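Local coordinates for protein tonb-dependent siderophore receptor (Acinetobacter baumannii, PDB 5FP1) that probably takes up iron across the outer membrane by binding ferric siderophores, as a TonB-dependent receptor that may bind ferric enterobactin with micromolar affinity, at residues Thr550-Asp555 and Ala560-Ser565; Gly131-Ser136 and Glu518-Phe523; Asp83-Arg88 and Ser94-Asp99. All coordinates share one frame; numbering follows the deposited sequence. Where two conformers were deposited one is given.

Interaction 1: residues Thr550-Asp555 and Ala560-Ser565; sequences TRVQID and ANVGES
Thr-550 and Gly-563 pair through backbone bonds in both directions, as do Val-552 and Ala-560. Thr-550 N to Gly-563 O spans 2.9 Å, yet the donor stands 53° above the carbonyl plane. Val-552 N to Ala-560 O, at 2.8 Å, runs nearly along the C=O axis. Between the two pairs the register slips by one residue: Thr-550 is opposed by two residues, Val-562 and Gly-563, in a classic beta bulge, and a bent CA-H...O contact joins Asn-561 CA to Thr-550 O at 3.4 Å. Three apolar contacts accompany the ladder. With Val-552 CG1 anti to the carbonyl carbon (chi1 -62°), CG2 is left between N and C and meets Val-562 CG2 at 3.6 Å, the two side chains crossing at about a right angle. Val-552 CG1 rests on Gly-563 CA, where the absence of a side chain admits it, and Ile-554 CG1 reaches Ala-560 CB at 4.1 Å. Polar side chains are linked through water. The bend at chi3 (60°) turns the Arg-551 guanidinium so that NH1 donates in its plane to a water, which in turn donates to Asn-561 OD1; Asn-561 ND2 bonds Asp-516 O. A second water joins Thr-550 OG1 to Ser-565 OG; these hydroxyls also bond Lys-547 O and the Tyr-90 hydroxyl, respectively. This is a bulged antiparallel beta hairpin of the TonB-dependent receptor barrel.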
loop_
_atom_site.group_PDB
_atom_site.type_symbol
_atom_site.label_atom_id
_atom_site.label_comp_id
_atom_site.label_asym_id
_atom_site.label_seq_id
_atom_site.Cartn_x
_atom_site.Cartn_y
_atom_site.Cartn_z
ATOM N N THR A 550 -3.584 -11.004 19.276
ATOM C CA THR A 550 -2.605 -11.218 18.224
ATOM C C THR A 550 -2.177 -12.662 18.239
ATOM O O THR A 550 -1.969 -13.251 19.321
ATOM C CB THR A 550 -1.365 -10.343 18.481
ATOM O OG1 THR A 550 -1.736 -8.960 18.472
ATOM C CG2 THR A 550 -0.275 -10.578 17.440
ATOM N N ARG A 551 -2.025 -13.243 17.055
ATOM C CA ARG A 551 -1.581 -14.618 16.946
ATOM C C ARG A 551 -0.090 -14.658 17.232
ATOM O O ARG A 551 0.657 -13.878 16.680
ATOM C CB ARG A 551 -1.860 -15.182 15.549
ATOM C CG ARG A 551 -1.670 -16.699 15.458
ATOM C CD ARG A 551 -2.331 -17.245 14.201
ATOM N NE ARG A 551 -1.782 -16.680 12.995
ATOM C CZ ARG A 551 -2.377 -15.819 12.177
ATOM N NH1 ARG A 551 -3.603 -15.346 12.384
ATOM N NH2 ARG A 551 -1.712 -15.426 11.113
ATOM N N VAL A 552 0.370 -15.569 18.079
ATOM C CA VAL A 552 1.790 -15.676 18.342
ATOM C C VAL A 552 2.176 -17.154 18.382
ATOM O O VAL A 552 1.320 -18.011 18.507
ATOM C CB VAL A 552 2.201 -14.983 19.663
ATOM C CG1 VAL A 552 1.905 -13.482 19.614
ATOM C CG2 VAL A 552 1.503 -15.627 20.836
ATOM N N GLN A 553 3.460 -17.424 18.180
ATOM C CA GLN A 553 3.995 -18.773 18.232
ATOM C C GLN A 553 4.438 -19.042 19.666
ATOM O O GLN A 553 5.079 -18.189 20.301
ATOM C CB GLN A 553 5.147 -18.891 17.229
ATOM C CG GLN A 553 5.498 -20.305 16.836
ATOM C CD GLN A 553 6.403 -20.379 15.624
ATOM O OE1 GLN A 553 6.830 -19.363 15.079
ATOM N NE2 GLN A 553 6.714 -21.594 15.202
ATOM N N ILE A 554 4.059 -20.222 20.160
ATOM C CA ILE A 554 4.402 -20.747 21.487
ATOM C C ILE A 554 5.615 -21.691 21.456
ATOM O O ILE A 554 6.429 -21.677 22.364
ATOM C CB ILE A 554 3.233 -21.565 22.060
ATOM C CG1 ILE A 554 1.987 -20.697 22.181
ATOM C CG2 ILE A 554 3.607 -22.153 23.411
ATOM C CD1 ILE A 554 2.265 -19.339 22.783
ATOM N N ASP A 555 5.718 -22.528 20.425
ATOM C CA ASP A 555 6.886 -23.372 20.230
ATOM C C ASP A 555 6.933 -23.670 18.757
ATOM O O ASP A 555 6.150 -23.115 18.005
ATOM C CB ASP A 555 6.823 -24.636 21.082
ATOM C CG ASP A 555 5.704 -25.579 20.651
ATOM O OD1 ASP A 555 5.366 -25.636 19.443
ATOM O OD2 ASP A 555 5.170 -26.275 21.530
ATOM N N ALA A 560 -1.027 -19.626 19.312
ATOM C CA ALA A 560 -2.169 -19.220 20.108
ATOM C C ALA A 560 -2.438 -17.733 19.903
ATOM O O ALA A 560 -1.565 -17.011 19.478
ATOM C CB ALA A 560 -1.891 -19.478 21.596
ATOM N N ASN A 561 -3.626 -17.276 20.273
ATOM C CA ASN A 561 -4.047 -15.888 20.064
ATOM C C ASN A 561 -3.897 -15.001 21.306
ATOM O O ASN A 561 -4.793 -14.212 21.610
ATOM C CB ASN A 561 -5.512 -15.869 19.708
ATOM C CG ASN A 561 -5.766 -15.725 18.236
ATOM O OD1 ASN A 561 -4.863 -15.487 17.436
ATOM N ND2 ASN A 561 -7.027 -15.866 17.871
ATOM N N VAL A 562 -2.750 -15.072 21.968
ATOM C CA VAL A 562 -2.570 -14.451 23.275
ATOM C C VAL A 562 -1.687 -13.207 23.236
ATOM O O VAL A 562 -1.435 -12.602 24.272
ATOM C CB VAL A 562 -1.945 -15.464 24.272
ATOM C CG1 VAL A 562 -2.917 -16.599 24.554
ATOM C CG2 VAL A 562 -0.649 -16.029 23.732
ATOM N N GLY A 563 -1.212 -12.816 22.057
ATOM C CA GLY A 563 -0.377 -11.637 21.959
ATOM C C GLY A 563 -1.203 -10.356 22.007
ATOM O O GLY A 563 -2.425 -10.381 21.840
ATOM N N GLU A 564 -0.532 -9.236 22.238
ATOM C CA GLU A 564 -1.196 -7.946 22.297
ATOM C C GLU A 564 -0.258 -6.865 21.884
ATOM O O GLU A 564 0.919 -6.874 22.242
ATOM C CB GLU A 564 -1.661 -7.603 23.740
ATOM C CG GLU A 564 -2.495 -8.664 24.402
ATOM C CD GLU A 564 -2.736 -8.393 25.889
ATOM O OE1 GLU A 564 -2.356 -7.336 26.393
ATOM O OE2 GLU A 564 -3.309 -9.256 26.555
ATOM N N SER A 565 -0.796 -5.865 21.196
ATOM C CA SER A 565 -0.061 -4.669 20.878
ATOM C C SER A 565 -1.053 -3.533 20.756
ATOM O O SER A 565 -2.259 -3.758 20.587
ATOM C CB SER A 565 0.748 -4.823 19.569
ATOM O OG SER A 565 -0.128 -4.774 18.448
HETATM O O HOH W 1 0.058 -7.233 17.543
HETATM O O HOH W 2 -5.252 -15.780 14.705
#

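Interaction 2: residues Gly131-Ser136 and Glu518-Phe523; sequences GSVGGS and EEAQTF
Val-133 of the plug meets Ala-520 of barrel strand 518-531, with their CA atoms 6.1 Å apart and no hydrogen bond directly joining the two segments. Residues 518-523 are beta strand throughout, whereas 131-134 form a loop that leads into strand 135-141. Gly-131, Ser-132 and Gly-135 all have positive phi in the turn that carries Val-133, and the backbone angles of the two glycines are ones that call for glycine. This is the plug-in-barrel architecture of TonB-dependent receptors, in which a globular domain fills the barrel. Alternation along the strand divides its side chains: Glu-518, Ala-520 and Thr-522 turn toward the plug, Glu-519 and Gln-521 away from it, and Gln-521 touches a bound detergent molecule. The plug loop is also held from neighbouring parts of the chain: Gly-131 pairs by backbone with Ala-492 on barrel strand 482-493, and its O accepts from the OG of Ser-491, a residue that packs against both Val-133 and Ala-520. Ser-123 OG, another plug group, bonds both Val-133 O and Thr-522 OG1, bridging plug and barrel beside the apolar contact, and Thr-522 OG1 has a further partner in Thr-545 OG1 on the next barrel strand. With CG1 swung opposite the backbone N (chi1 173°), Val-133 presents that single methyl to the strand, and CG1 touches Ala-520 CB at 3.7 Å.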
loop_
_atom_site.group_PDB
_atom_site.type_symbol
_atom_site.label_atom_id
_atom_site.label_comp_id
_atom_site.label_asym_id
_atom_site.label_seq_id
_atom_site.Cartn_x
_atom_site.Cartn_y
_atom_site.Cartn_z
ATOM N N GLY A 131 -9.333 -8.191 7.620
ATOM C CA GLY A 131 -8.212 -7.294 7.582
ATOM C C GLY A 131 -8.607 -5.891 8.006
ATOM O O GLY A 131 -9.459 -5.707 8.884
ATOM N N SER A 132 -8.018 -4.893 7.368
ATOM C CA SER A 132 -8.257 -3.506 7.759
ATOM C C SER A 132 -8.035 -3.289 9.287
ATOM O O SER A 132 -8.843 -2.645 9.961
ATOM C CB SER A 132 -9.652 -3.051 7.333
ATOM O OG SER A 132 -9.678 -2.905 5.905
ATOM N N VAL A 133 -6.940 -3.843 9.800
ATOM C CA VAL A 133 -6.630 -3.771 11.231
ATOM C C VAL A 133 -6.324 -2.336 11.677
ATOM O O VAL A 133 -6.938 -1.810 12.607
ATOM C CB VAL A 133 -5.448 -4.687 11.567
ATOM C CG1 VAL A 133 -4.994 -4.495 13.013
ATOM C CG2 VAL A 133 -5.827 -6.137 11.306
ATOM N N GLY A 134 -5.372 -1.698 11.005
ATOM C CA GLY A 134 -5.009 -0.332 11.326
ATOM C C GLY A 134 -5.527 0.684 10.339
ATOM O O GLY A 134 -5.360 1.875 10.539
ATOM N N GLY A 135 -6.142 0.204 9.269
ATOM C CA GLY A 135 -6.557 1.045 8.137
ATOM C C GLY A 135 -6.525 0.265 6.833
ATOM O O GLY A 135 -6.244 -0.939 6.823
ATOM N N SER A 136 -6.824 0.947 5.731
ATOM C CA SER A 136 -6.775 0.333 4.402
ATOM C C SER A 136 -6.654 1.426 3.348
ATOM O O SER A 136 -6.982 2.598 3.599
ATOM C CB SER A 136 -8.034 -0.482 4.115
ATOM O OG SER A 136 -9.181 0.332 4.197
ATOM N N GLU A 518 -7.483 -13.087 14.435
ATOM C CA GLU A 518 -6.997 -12.001 15.270
ATOM C C GLU A 518 -8.088 -10.970 15.401
ATOM O O GLU A 518 -8.919 -10.826 14.520
ATOM C CB GLU A 518 -5.767 -11.362 14.648
ATOM C CG GLU A 518 -4.567 -12.304 14.560
ATOM C CD GLU A 518 -3.314 -11.583 14.122
ATOM O OE1 GLU A 518 -3.363 -10.846 13.101
ATOM O OE2 GLU A 518 -2.271 -11.748 14.783
ATOM N N GLU A 519 -8.078 -10.244 16.509
ATOM C CA GLU A 519 -9.112 -9.270 16.797
ATOM C C GLU A 519 -8.461 -7.951 17.134
ATOM O O GLU A 519 -7.473 -7.899 17.896
ATOM C CB GLU A 519 -9.984 -9.725 17.971
ATOM C CG GLU A 519 -10.776 -10.983 17.701
ATOM C CD GLU A 519 -11.528 -11.442 18.945
ATOM O OE1 GLU A 519 -12.605 -10.915 19.212
ATOM O OE2 GLU A 519 -11.012 -12.276 19.684
ATOM N N ALA A 520 -8.986 -6.891 16.540
ATOM C CA ALA A 520 -8.436 -5.559 16.726
ATOM C C ALA A 520 -9.578 -4.573 16.884
ATOM O O ALA A 520 -10.740 -4.865 16.535
ATOM C CB ALA A 520 -7.551 -5.159 15.545
ATOM N N GLN A 521 -9.237 -3.394 17.357
ATOM C CA GLN A 521 -10.226 -2.358 17.548
ATOM C C GLN A 521 -9.595 -0.978 17.563
ATOM O O GLN A 521 -8.400 -0.810 17.856
ATOM C CB GLN A 521 -11.026 -2.628 18.833
ATOM C CG GLN A 521 -10.146 -2.538 20.070
ATOM C CD GLN A 521 -10.807 -3.002 21.363
ATOM O OE1 GLN A 521 -11.949 -3.448 21.389
ATOM N NE2 GLN A 521 -10.075 -2.890 22.443
ATOM N N THR A 522 -10.410 0.024 17.230
ATOM C CA THR A 522 -10.017 1.411 17.306
ATOM C C THR A 522 -11.057 2.217 18.078
ATOM O O THR A 522 -12.256 2.154 17.778
ATOM C CB THR A 522 -9.850 2.010 15.898
ATOM O OG1 THR A 522 -8.758 1.361 15.230
ATOM C CG2 THR A 522 -9.584 3.527 15.951
ATOM N N PHE A 523 -10.583 2.917 19.100
ATOM C CA PHE A 523 -11.371 3.957 19.793
ATOM C C PHE A 523 -10.801 5.318 19.408
ATOM O O PHE A 523 -9.599 5.563 19.537
ATOM C CB PHE A 523 -11.318 3.787 21.321
ATOM C CG PHE A 523 -12.033 4.931 22.051
ATOM C CD1 PHE A 523 -13.424 4.968 22.097
ATOM C CD2 PHE A 523 -11.325 6.004 22.577
ATOM C CE1 PHE A 523 -14.094 6.011 22.732
ATOM C CE2 PHE A 523 -11.986 7.061 23.197
ATOM C CZ PHE A 523 -13.372 7.061 23.271
#

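Interaction 3: residues Asp83-Arg88 and Ser94-Asp99; sequences DRPFIR and SSMYID
Met-96 reaches across a wide backbone gap to Asp-83 and Pro-85; the nearest CA atoms, those of Pro-85 and Met-96, are 9.0 Å apart. Close packing is confined to the end of this one side chain, which has two conformers; the contacts given here belong to one of them. In it, Met-96 SD comes up to CD of the Pro-85 ring at 4.0 Å. A bend about the CG-SD bond (chi3 60°) swings the methyl to Asp-83: Met-96 CE lies 4.0 Å from Asp-83 CB and 4.2 Å from OD2, the Asp-83 side chain lying roughly perpendicular to that of Met-96. That carboxylate has its main partner elsewhere, in a salt bridge from OD2 to Arg-109 NH1. The Met-96 side chain also touches Arg-109, beside this salt bridge. The rest of the interface is loose. Ile-87 points toward 94-99 but makes no contact with it, packing instead on Val-119 and Lys-121, while Asp-99, at the far end, is exposed. No hydrogen bond joins the segments. Strands 85-87 and 96-98 belong to different plug sheets, the first central in a three-stranded antiparallel sheet, the second between 135-141 and 101-102 in a mixed one. Ile-137 on strand 135-141 packs against Pro-85, and Leu-60 touches both Asp-83 and Met-96, so the contact joins the two sheets, with helix 60-63 touching both sides.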
loop_
_atom_site.group_PDB
_atom_site.type_symbol
_atom_site.label_atom_id
_atom_site.label_comp_id
_atom_site.label_asym_id
_atom_site.label_seq_id
_atom_site.Cartn_x
_atom_site.Cartn_y
_atom_site.Cartn_z
ATOM N N ASP A 83 4.208 -3.644 -2.811
ATOM C CA ASP A 83 3.695 -2.642 -1.884
ATOM C C ASP A 83 3.339 -3.326 -0.553
ATOM O O ASP A 83 2.570 -4.305 -0.542
ATOM C CB ASP A 83 2.440 -1.960 -2.419
ATOM C CG ASP A 83 2.654 -1.250 -3.742
ATOM O OD1 ASP A 83 3.766 -0.743 -4.024
ATOM O OD2 ASP A 83 1.676 -1.208 -4.515
ATOM N N ARG A 84 3.869 -2.805 0.559
ATOM C CA ARG A 84 3.538 -3.322 1.908
ATOM C C ARG A 84 3.295 -2.177 2.890
ATOM O O ARG A 84 4.131 -1.895 3.747
ATOM C CB ARG A 84 4.676 -4.200 2.455
ATOM C CG ARG A 84 5.086 -5.399 1.615
ATOM C CD ARG A 84 6.052 -6.314 2.385
ATOM N NE ARG A 84 5.318 -6.898 3.514
ATOM C CZ ARG A 84 5.706 -6.892 4.789
ATOM N NH1 ARG A 84 6.912 -6.479 5.150
ATOM N NH2 ARG A 84 4.897 -7.377 5.708
ATOM N N PRO A 85 2.165 -1.494 2.767
ATOM C CA PRO A 85 1.993 -0.306 3.612
ATOM C C PRO A 85 1.526 -0.667 5.011
ATOM O O PRO A 85 0.582 -1.448 5.172
ATOM C CB PRO A 85 0.911 0.489 2.903
ATOM C CG PRO A 85 0.682 -0.205 1.584
ATOM C CD PRO A 85 1.091 -1.625 1.785
ATOM N N PHE A 86 2.155 -0.050 6.009
ATOM C CA PHE A 86 1.707 -0.124 7.385
ATOM C C PHE A 86 0.942 1.155 7.754
ATOM O O PHE A 86 1.408 2.266 7.461
ATOM C CB PHE A 86 2.925 -0.323 8.301
ATOM C CG PHE A 86 3.437 -1.712 8.299
ATOM C CD1 PHE A 86 4.131 -2.214 7.198
ATOM C CD2 PHE A 86 3.200 -2.550 9.373
ATOM C CE1 PHE A 86 4.598 -3.522 7.189
ATOM C CE2 PHE A 86 3.682 -3.853 9.377
ATOM C CZ PHE A 86 4.379 -4.339 8.287
ATOM N N ILE A 87 -0.232 0.982 8.347
ATOM C CA ILE A 87 -1.079 2.082 8.753
ATOM C C ILE A 87 -1.323 1.949 10.249
ATOM O O ILE A 87 -1.766 0.889 10.749
ATOM C CB ILE A 87 -2.411 2.097 7.997
ATOM C CG1 ILE A 87 -2.166 2.089 6.483
ATOM C CG2 ILE A 87 -3.219 3.327 8.349
ATOM C CD1 ILE A 87 -3.452 1.908 5.695
ATOM N N ARG A 88 -0.983 3.009 10.966
ATOM C CA ARG A 88 -1.011 3.013 12.434
ATOM C C ARG A 88 -0.360 1.768 13.048
ATOM O O ARG A 88 -0.838 1.233 14.051
ATOM C CB ARG A 88 -2.450 3.171 12.936
ATOM C CG ARG A 88 -3.077 4.523 12.623
ATOM C CD ARG A 88 -4.467 4.642 13.270
ATOM N NE ARG A 88 -5.070 5.952 13.017
ATOM C CZ ARG A 88 -6.279 6.323 13.427
ATOM N NH1 ARG A 88 -7.047 5.491 14.103
ATOM N NH2 ARG A 88 -6.730 7.518 13.120
ATOM N N SER A 94 -2.636 -6.967 2.841
ATOM C CA SER A 94 -3.755 -7.837 2.419
ATOM C C SER A 94 -5.102 -7.103 2.313
ATOM O O SER A 94 -6.116 -7.732 2.026
ATOM C CB SER A 94 -3.892 -9.053 3.332
ATOM O OG SER A 94 -2.714 -9.820 3.378
ATOM N N SER A 95 -5.088 -5.788 2.544
ATOM C CA SER A 95 -6.281 -4.908 2.589
ATOM C C SER A 95 -6.094 -3.711 1.663
ATOM O O SER A 95 -6.320 -2.553 2.030
ATOM C CB SER A 95 -6.581 -4.458 4.030
ATOM O OG SER A 95 -6.771 -5.613 4.835
ATOM N N MET A 96 -5.678 -3.995 0.434
ATOM C CA MET A 96 -5.542 -2.964 -0.590
ATOM C C MET A 96 -6.638 -3.158 -1.639
ATOM O O MET A 96 -6.847 -4.270 -2.150
ATOM C CB MET A 96 -4.162 -3.038 -1.236
ATOM C CG MET A 96 -3.040 -3.053 -0.216
ATOM S SD MET A 96 -1.408 -2.977 -0.961
ATOM C CE MET A 96 -1.526 -1.416 -1.816
ATOM N N TYR A 97 -7.302 -2.052 -1.960
ATOM C CA TYR A 97 -8.539 -2.018 -2.716
ATOM C C TYR A 97 -8.381 -1.166 -3.984
ATOM O O TYR A 97 -7.619 -0.186 -4.032
ATOM C CB TYR A 97 -9.691 -1.442 -1.818
ATOM C CG TYR A 97 -10.104 -2.369 -0.713
ATOM C CD1 TYR A 97 -9.346 -2.475 0.469
ATOM C CD2 TYR A 97 -11.246 -3.155 -0.830
ATOM C CE1 TYR A 97 -9.681 -3.393 1.457
ATOM C CE2 TYR A 97 -11.595 -4.055 0.158
ATOM C CZ TYR A 97 -10.824 -4.163 1.312
ATOM O OH TYR A 97 -11.177 -5.091 2.283
ATOM N N ILE A 98 -9.084 -1.580 -5.024
ATOM C CA ILE A 98 -9.213 -0.809 -6.251
ATOM C C ILE A 98 -10.709 -0.542 -6.450
ATOM O O ILE A 98 -11.508 -1.473 -6.594
ATOM C CB ILE A 98 -8.589 -1.548 -7.455
ATOM C CG1 ILE A 98 -8.834 -0.769 -8.752
ATOM C CG2 ILE A 98 -9.160 -2.938 -7.620
ATOM C CD1 ILE A 98 -7.759 0.254 -9.022
ATOM N N ASP A 99 -11.086 0.733 -6.394
ATOM C CA ASP A 99 -12.505 1.130 -6.408
ATOM C C ASP A 99 -13.343 0.261 -5.497
ATOM O O ASP A 99 -14.423 -0.224 -5.870
ATOM C CB ASP A 99 -13.044 1.133 -7.853
ATOM C CG ASP A 99 -12.265 2.076 -8.727
ATOM O OD1 ASP A 99 -12.297 3.289 -8.438
ATOM O OD2 ASP A 99 -11.537 1.615 -9.641
#

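Overall arrangement
From the N terminus, interaction 3 comes first, closing a short loop inside the plug and joining its two sheets. Interaction 2 then spans 381 residues, much of the barrel wall, to bring the plug against strand 518-531. Interaction 1 closes last, across the turn of the hairpin that follows. The three run in series, neither nested nor crossed. Ser-132 N bonds Ser-95 OG, linking 131-136 with 94-99, whose strands 135-141 and 96-98 are sheet neighbours. On the barrel side, Arg-551 N bonds Glu-518 OE2, connecting interactions 2 and 1 across adjacent strands. Interactions 1 and 3 do not touch, their centres being 23 Å apart; interaction 2 links plug interior and hairpin.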